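Local coordinates for 373aa long hypothetical citrate synthase (Sulfolobus tokodaii, PDB 1VGP), which is a hypothetical protein of the citrate synthase family, a largely helical fold found here as a two-chain assembly, at residues 282-293 with 311-319. Numbering follows the deposited sequence.
Sequences IYTLYQIAEKVE and FFSSIVFYS
The ring of F311 meets helix 282-293 with its rim: the backbone O of A289 lies in the ring plane, 3.3 Å from CZ, and CG1 of V292 reaches the same rim at CE2. The F312 ring has CD1 of F311 over the centre of one face, 3.6 Å above the plane, while OE1 of E293 approaches its edge at CZ, in the plane, with the carboxylate turned 84° from the ring. That carboxylate has stronger partners outside the pair, a salt bridge from OE1 to K268 and a hydrogen bond from OE2 to Y260, which would hold it in place beside the ring. Y286 CE2 touches F312 CE2 at 4.1 Å, the two side chains crossing at a slant, and CD1 of I315 sits at the edge of the tyrosine ring, near CD2. The same methyl also touches CB of A289, at 3.7 Å, so I315 projects between Y286 and A289. Helices 281-300 and 309-319, successive in the mainly helical citrate synthase fold, run antiparallel, their axes 10.9 Å apart over these segments and 176° between directions. Helix 262-278 packs against Y286 and F312, and helix 221-228 against L285, A289, V292 and Y318. Toward the start of 282-293, CD1 of L285 comes to 3.9 Å from CE1 of Y318, whose hydroxyl is hydrogen-bonded to K227. CG1 of I282 stands anti to the backbone N (chi1 178°) and points at the facing helix, where CD1 meets the ring of Y318 and the side chain of S319. The S319 hydroxyl turns back to its own helix, giving a 2.7 Å hydrogen bond from OG to O of I315 from above the carbonyl plane; this oxygen also accepts from the S319 backbone N.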
ATOM      1  N   ILE A 282      13.693  15.581 -31.660  1.00 53.35           N
ATOM      2  CA  ILE A 282      12.551  14.800 -31.218  1.00 51.15           C
ATOM      3  C   ILE A 282      11.743  14.313 -32.420  1.00 47.93           C
ATOM      4  O   ILE A 282      11.006  13.341 -32.330  1.00 47.02           O
ATOM      5  CB  ILE A 282      11.673  15.651 -30.270  1.00 51.35           C
ATOM      6  CG1 ILE A 282      10.446  14.871 -29.829  1.00 53.33           C
ATOM      7  CG2 ILE A 282      11.276  16.928 -30.958  1.00 56.68           C
ATOM      8  CD1 ILE A 282      10.031  15.227 -28.422  1.00 59.55           C
ATOM      9  N   TYR A 283      11.905  14.982 -33.553  1.00 45.57           N
ATOM     10  CA  TYR A 283      11.341  14.472 -34.790  1.00 43.30           C
ATOM     11  C   TYR A 283      12.189  13.326 -35.314  1.00 43.28           C
ATOM     12  O   TYR A 283      11.673  12.372 -35.904  1.00 43.04           O
ATOM     13  CB  TYR A 283      11.257  15.565 -35.848  1.00 41.76           C
ATOM     14  CG  TYR A 283      10.703  15.061 -37.155  1.00 43.66           C
ATOM     15  CD1 TYR A 283      11.519  14.919 -38.276  1.00 44.60           C
ATOM     16  CD2 TYR A 283       9.366  14.688 -37.262  1.00 45.54           C
ATOM     17  CE1 TYR A 283      11.019  14.415 -39.473  1.00 45.04           C
ATOM     18  CE2 TYR A 283       8.849  14.179 -38.459  1.00 48.13           C
ATOM     19  CZ  TYR A 283       9.684  14.045 -39.560  1.00 48.12           C
ATOM     20  OH  TYR A 283       9.180  13.531 -40.733  1.00 48.32           O
ATOM     21  N   THR A 284      13.498  13.409 -35.107  1.00 40.84           N
ATOM     22  CA  THR A 284      14.354  12.322 -35.554  1.00 41.51           C
ATOM     23  C   THR A 284      14.126  11.081 -34.696  1.00 39.52           C
ATOM     24  O   THR A 284      14.138   9.965 -35.202  1.00 40.12           O
ATOM     25  CB  THR A 284      15.852  12.728 -35.539  1.00 42.36           C
ATOM     26  OG1 THR A 284      16.172  13.348 -34.287  1.00 46.97           O
ATOM     27  CG2 THR A 284      16.148  13.719 -36.671  1.00 42.32           C
ATOM     28  N   LEU A 285      13.885  11.271 -33.405  1.00 38.12           N
ATOM     29  CA  LEU A 285      13.458  10.161 -32.559  1.00 39.43           C
ATOM     30  C   LEU A 285      12.240   9.455 -33.137  1.00 40.81           C
ATOM     31  O   LEU A 285      12.171   8.223 -33.170  1.00 42.34           O
ATOM     32  CB  LEU A 285      13.094  10.648 -31.167  1.00 38.15           C
ATOM     33  CG  LEU A 285      14.203  11.105 -30.214  1.00 39.79           C
ATOM     34  CD1 LEU A 285      13.540  11.592 -28.928  1.00 38.55           C
ATOM     35  CD2 LEU A 285      15.176   9.973 -29.926  1.00 38.52           C
ATOM     36  N   TYR A 286      11.261  10.242 -33.575  1.00 39.97           N
ATOM     37  CA  TYR A 286      10.045   9.654 -34.098  1.00 39.17           C
ATOM     38  C   TYR A 286      10.363   8.857 -35.361  1.00 40.28           C
ATOM     39  O   TYR A 286       9.816   7.768 -35.578  1.00 39.84           O
ATOM     40  CB  TYR A 286       9.000  10.725 -34.405  1.00 38.21           C
ATOM     41  CG  TYR A 286       7.727  10.110 -34.922  1.00 37.04           C
ATOM     42  CD1 TYR A 286       7.409  10.159 -36.275  1.00 34.76           C
ATOM     43  CD2 TYR A 286       6.903   9.362 -34.076  1.00 36.35           C
ATOM     44  CE1 TYR A 286       6.311   9.465 -36.784  1.00 35.79           C
ATOM     45  CE2 TYR A 286       5.802   8.664 -34.573  1.00 36.31           C
ATOM     46  CZ  TYR A 286       5.519   8.718 -35.931  1.00 35.90           C
ATOM     47  OH  TYR A 286       4.472   7.995 -36.448  1.00 37.44           O
ATOM     48  N   GLN A 287      11.258   9.394 -36.186  1.00 40.58           N
ATOM     49  CA  GLN A 287      11.686   8.686 -37.385  1.00 41.08           C
ATOM     50  C   GLN A 287      12.356   7.364 -37.039  1.00 40.46           C
ATOM     51  O   GLN A 287      12.115   6.358 -37.704  1.00 41.31           O
ATOM     52  CB  GLN A 287      12.644   9.549 -38.203  1.00 41.23           C
ATOM     53  CG  GLN A 287      12.103  10.924 -38.549  1.00 42.77           C
ATOM     54  CD  GLN A 287      12.884  11.593 -39.670  1.00 43.10           C
ATOM     55  OE1 GLN A 287      12.545  11.452 -40.840  1.00 39.53           O
ATOM     56  NE2 GLN A 287      13.933  12.327 -39.311  1.00 43.97           N
ATOM     57  N   ILE A 288      13.198   7.373 -36.003  1.00 40.69           N
ATOM     58  CA  ILE A 288      13.773   6.146 -35.435  1.00 39.83           C
ATOM     59  C   ILE A 288      12.658   5.153 -35.151  1.00 38.42           C
ATOM     60  O   ILE A 288      12.719   3.987 -35.547  1.00 35.81           O
ATOM     61  CB  ILE A 288      14.487   6.397 -34.072  1.00 42.43           C
ATOM     62  CG1 ILE A 288      15.523   7.526 -34.186  1.00 41.87           C
ATOM     63  CG2 ILE A 288      15.139   5.110 -33.587  1.00 42.90           C
ATOM     64  CD1 ILE A 288      16.645   7.229 -35.105  1.00 42.30           C
ATOM     65  N   ALA A 289      11.642   5.639 -34.446  1.00 38.83           N
ATOM     66  CA  ALA A 289      10.569   4.808 -33.910  1.00 39.59           C
ATOM     67  C   ALA A 289       9.758   4.122 -35.015  1.00 40.04           C
ATOM     68  O   ALA A 289       9.385   2.951 -34.896  1.00 39.64           O
ATOM     69  CB  ALA A 289       9.658   5.668 -33.037  1.00 38.66           C
ATOM     70  N   GLU A 290       9.483   4.843 -36.094  1.00 40.30           N
ATOM     71  CA  GLU A 290       8.775   4.237 -37.209  1.00 42.18           C
ATOM     72  C   GLU A 290       9.605   3.123 -37.823  1.00 40.14           C
ATOM     73  O   GLU A 290       9.106   2.024 -38.061  1.00 41.51           O
ATOM     74  CB  GLU A 290       8.439   5.289 -38.266  1.00 44.81           C
ATOM     75  CG  GLU A 290       6.959   5.612 -38.308  1.00 51.80           C
ATOM     76  CD  GLU A 290       6.653   6.856 -39.106  1.00 55.79           C
ATOM     77  OE1 GLU A 290       5.526   7.395 -38.957  1.00 57.92           O
ATOM     78  OE2 GLU A 290       7.535   7.293 -39.882  1.00 57.01           O
ATOM     79  N   LYS A 291      10.877   3.409 -38.059  1.00 38.70           N
ATOM     80  CA  LYS A 291      11.810   2.403 -38.539  1.00 37.09           C
ATOM     81  C   LYS A 291      11.834   1.160 -37.649  1.00 34.25           C
ATOM     82  O   LYS A 291      11.827   0.027 -38.145  1.00 31.28           O
ATOM     83  CB  LYS A 291      13.210   3.006 -38.625  1.00 40.52           C
ATOM     84  CG  LYS A 291      13.551   3.542 -39.990  1.00 44.25           C
ATOM     85  CD  LYS A 291      14.149   2.456 -40.858  1.00 50.20           C
ATOM     86  CE  LYS A 291      13.929   2.771 -42.323  1.00 54.84           C
ATOM     87  NZ  LYS A 291      12.515   3.213 -42.571  1.00 56.65           N
ATOM     88  N   VAL A 292      11.867   1.371 -36.339  1.00 31.49           N
ATOM     89  CA  VAL A 292      11.827   0.264 -35.388  1.00 32.54           C
ATOM     90  C   VAL A 292      10.479  -0.456 -35.446  1.00 33.42           C
ATOM     91  O   VAL A 292      10.436  -1.685 -35.412  1.00 33.35           O
ATOM     92  CB  VAL A 292      12.071   0.763 -33.946  1.00 32.45           C
ATOM     93  CG1 VAL A 292      11.997  -0.394 -32.973  1.00 31.02           C
ATOM     94  CG2 VAL A 292      13.421   1.432 -33.860  1.00 34.58           C
ATOM     95  N   GLU A 293       9.388   0.309 -35.539  1.00 32.15           N
ATOM     96  CA  GLU A 293       8.054  -0.272 -35.643  1.00 31.80           C
ATOM     97  C   GLU A 293       7.986  -1.184 -36.860  1.00 32.23           C
ATOM     98  O   GLU A 293       7.468  -2.306 -36.802  1.00 30.48           O
ATOM     99  CB  GLU A 293       6.999   0.834 -35.784  1.00 32.60           C
ATOM    100  CG  GLU A 293       5.564   0.309 -35.842  1.00 33.15           C
ATOM    101  CD  GLU A 293       4.560   1.368 -36.275  1.00 36.10           C
ATOM    102  OE1 GLU A 293       4.944   2.547 -36.379  1.00 35.41           O
ATOM    103  OE2 GLU A 293       3.378   1.020 -36.512  1.00 37.04           O
ATOM    104  N   PHE A 311       5.356   2.232 -26.307  1.00 39.12           N
ATOM    105  CA  PHE A 311       6.189   2.497 -27.472  1.00 38.63           C
ATOM    106  C   PHE A 311       6.048   3.931 -27.970  1.00 38.71           C
ATOM    107  O   PHE A 311       7.015   4.532 -28.420  1.00 39.45           O
ATOM    108  CB  PHE A 311       5.832   1.527 -28.593  1.00 36.85           C
ATOM    109  CG  PHE A 311       6.754   1.596 -29.770  1.00 33.89           C
ATOM    110  CD1 PHE A 311       6.449   2.405 -30.858  1.00 32.35           C
ATOM    111  CD2 PHE A 311       7.930   0.852 -29.794  1.00 30.86           C
ATOM    112  CE1 PHE A 311       7.298   2.472 -31.965  1.00 30.53           C
ATOM    113  CE2 PHE A 311       8.791   0.914 -30.898  1.00 29.40           C
ATOM    114  CZ  PHE A 311       8.470   1.728 -31.986  1.00 27.78           C
ATOM    115  N   PHE A 312       4.846   4.483 -27.894  1.00 38.80           N
ATOM    116  CA  PHE A 312       4.652   5.855 -28.313  1.00 39.47           C
ATOM    117  C   PHE A 312       4.474   6.800 -27.134  1.00 40.89           C
ATOM    118  O   PHE A 312       4.782   7.990 -27.240  1.00 43.62           O
ATOM    119  CB  PHE A 312       3.448   5.964 -29.247  1.00 39.60           C
ATOM    120  CG  PHE A 312       3.644   5.278 -30.568  1.00 39.13           C
ATOM    121  CD1 PHE A 312       2.911   4.133 -30.885  1.00 37.66           C
ATOM    122  CD2 PHE A 312       4.540   5.781 -31.506  1.00 36.83           C
ATOM    123  CE1 PHE A 312       3.064   3.504 -32.114  1.00 36.50           C
ATOM    124  CE2 PHE A 312       4.702   5.162 -32.734  1.00 36.35           C
ATOM    125  CZ  PHE A 312       3.961   4.020 -33.042  1.00 37.06           C
ATOM    126  N   SER A 313       3.984   6.289 -26.012  1.00 40.91           N
ATOM    127  CA  SER A 313       3.672   7.160 -24.882  1.00 42.61           C
ATOM    128  C   SER A 313       4.920   7.897 -24.374  1.00 42.74           C
ATOM    129  O   SER A 313       4.823   9.007 -23.841  1.00 42.77           O
ATOM    130  CB  SER A 313       3.019   6.356 -23.744  1.00 41.42           C
ATOM    131  OG  SER A 313       3.980   5.687 -22.952  1.00 47.05           O
ATOM    132  N   SER A 314       6.089   7.293 -24.558  1.00 40.91           N
ATOM    133  CA  SER A 314       7.323   7.904 -24.074  1.00 41.79           C
ATOM    134  C   SER A 314       7.858   8.994 -25.005  1.00 41.00           C
ATOM    135  O   SER A 314       8.555   9.908 -24.565  1.00 40.11           O
ATOM    136  CB  SER A 314       8.393   6.830 -23.860  1.00 43.56           C
ATOM    137  OG  SER A 314       8.455   5.940 -24.957  1.00 50.37           O
ATOM    138  N   ILE A 315       7.539   8.905 -26.291  1.00 38.42           N
ATOM    139  CA  ILE A 315       7.816  10.023 -27.182  1.00 37.08           C
ATOM    140  C   ILE A 315       6.900  11.184 -26.810  1.00 34.72           C
ATOM    141  O   ILE A 315       7.347  12.326 -26.689  1.00 33.23           O
ATOM    142  CB  ILE A 315       7.587   9.646 -28.662  1.00 39.72           C
ATOM    143  CG1 ILE A 315       8.734   8.763 -29.156  1.00 43.75           C
ATOM    144  CG2 ILE A 315       7.534  10.902 -29.528  1.00 40.39           C
ATOM    145  CD1 ILE A 315       8.547   8.240 -30.564  1.00 45.09           C
ATOM    146  N   VAL A 316       5.618  10.878 -26.628  1.00 31.45           N
ATOM    147  CA  VAL A 316       4.620  11.894 -26.336  1.00 31.16           C
ATOM    148  C   VAL A 316       4.918  12.640 -25.033  1.00 32.31           C
ATOM    149  O   VAL A 316       5.035  13.869 -25.025  1.00 31.85           O
ATOM    150  CB  VAL A 316       3.212  11.266 -26.245  1.00 31.99           C
ATOM    151  CG1 VAL A 316       2.227  12.252 -25.604  1.00 29.32           C
ATOM    152  CG2 VAL A 316       2.747  10.855 -27.640  1.00 28.08           C
ATOM    153  N   PHE A 317       5.045  11.894 -23.938  1.00 31.47           N
ATOM    154  CA  PHE A 317       5.383  12.480 -22.650  1.00 33.36           C
ATOM    155  C   PHE A 317       6.599  13.400 -22.792  1.00 34.74           C
ATOM    156  O   PHE A 317       6.674  14.472 -22.181  1.00 35.55           O
ATOM    157  CB  PHE A 317       5.672  11.374 -21.628  1.00 32.31           C
ATOM    158  CG  PHE A 317       4.437  10.676 -21.106  1.00 29.33           C
ATOM    159  CD1 PHE A 317       3.223  11.348 -20.993  1.00 29.65           C
ATOM    160  CD2 PHE A 317       4.494   9.341 -20.713  1.00 28.05           C
ATOM    161  CE1 PHE A 317       2.079  10.706 -20.496  1.00 26.46           C
ATOM    162  CE2 PHE A 317       3.361   8.692 -20.216  1.00 27.88           C
ATOM    163  CZ  PHE A 317       2.151   9.373 -20.108  1.00 27.06           C
ATOM    164  N   TYR A 318       7.556  12.969 -23.605  1.00 35.30           N
ATOM    165  CA  TYR A 318       8.770  13.730 -23.853  1.00 35.17           C
ATOM    166  C   TYR A 318       8.409  15.024 -24.581  1.00 35.02           C
ATOM    167  O   TYR A 318       8.699  16.113 -24.093  1.00 35.25           O
ATOM    168  CB  TYR A 318       9.725  12.879 -24.689  1.00 36.46           C
ATOM    169  CG  TYR A 318      11.157  13.369 -24.748  1.00 41.99           C
ATOM    170  CD1 TYR A 318      11.734  13.723 -25.971  1.00 45.49           C
ATOM    171  CD2 TYR A 318      11.952  13.440 -23.597  1.00 42.86           C
ATOM    172  CE1 TYR A 318      13.058  14.130 -26.055  1.00 47.49           C
ATOM    173  CE2 TYR A 318      13.283  13.847 -23.668  1.00 44.20           C
ATOM    174  CZ  TYR A 318      13.830  14.189 -24.901  1.00 48.14           C
ATOM    175  OH  TYR A 318      15.144  14.593 -25.013  1.00 50.43           O
ATOM    176  N   SER A 319       7.752  14.907 -25.731  1.00 34.31           N
ATOM    177  CA  SER A 319       7.334  16.085 -26.478  1.00 36.76           C
ATOM    178  C   SER A 319       6.531  17.056 -25.637  1.00 37.72           C
ATOM    179  O   SER A 319       6.518  18.252 -25.918  1.00 40.96           O
ATOM    180  CB  SER A 319       6.496  15.688 -27.685  1.00 36.47           C
ATOM    181  OG  SER A 319       7.025  14.533 -28.290  1.00 42.09           O
TER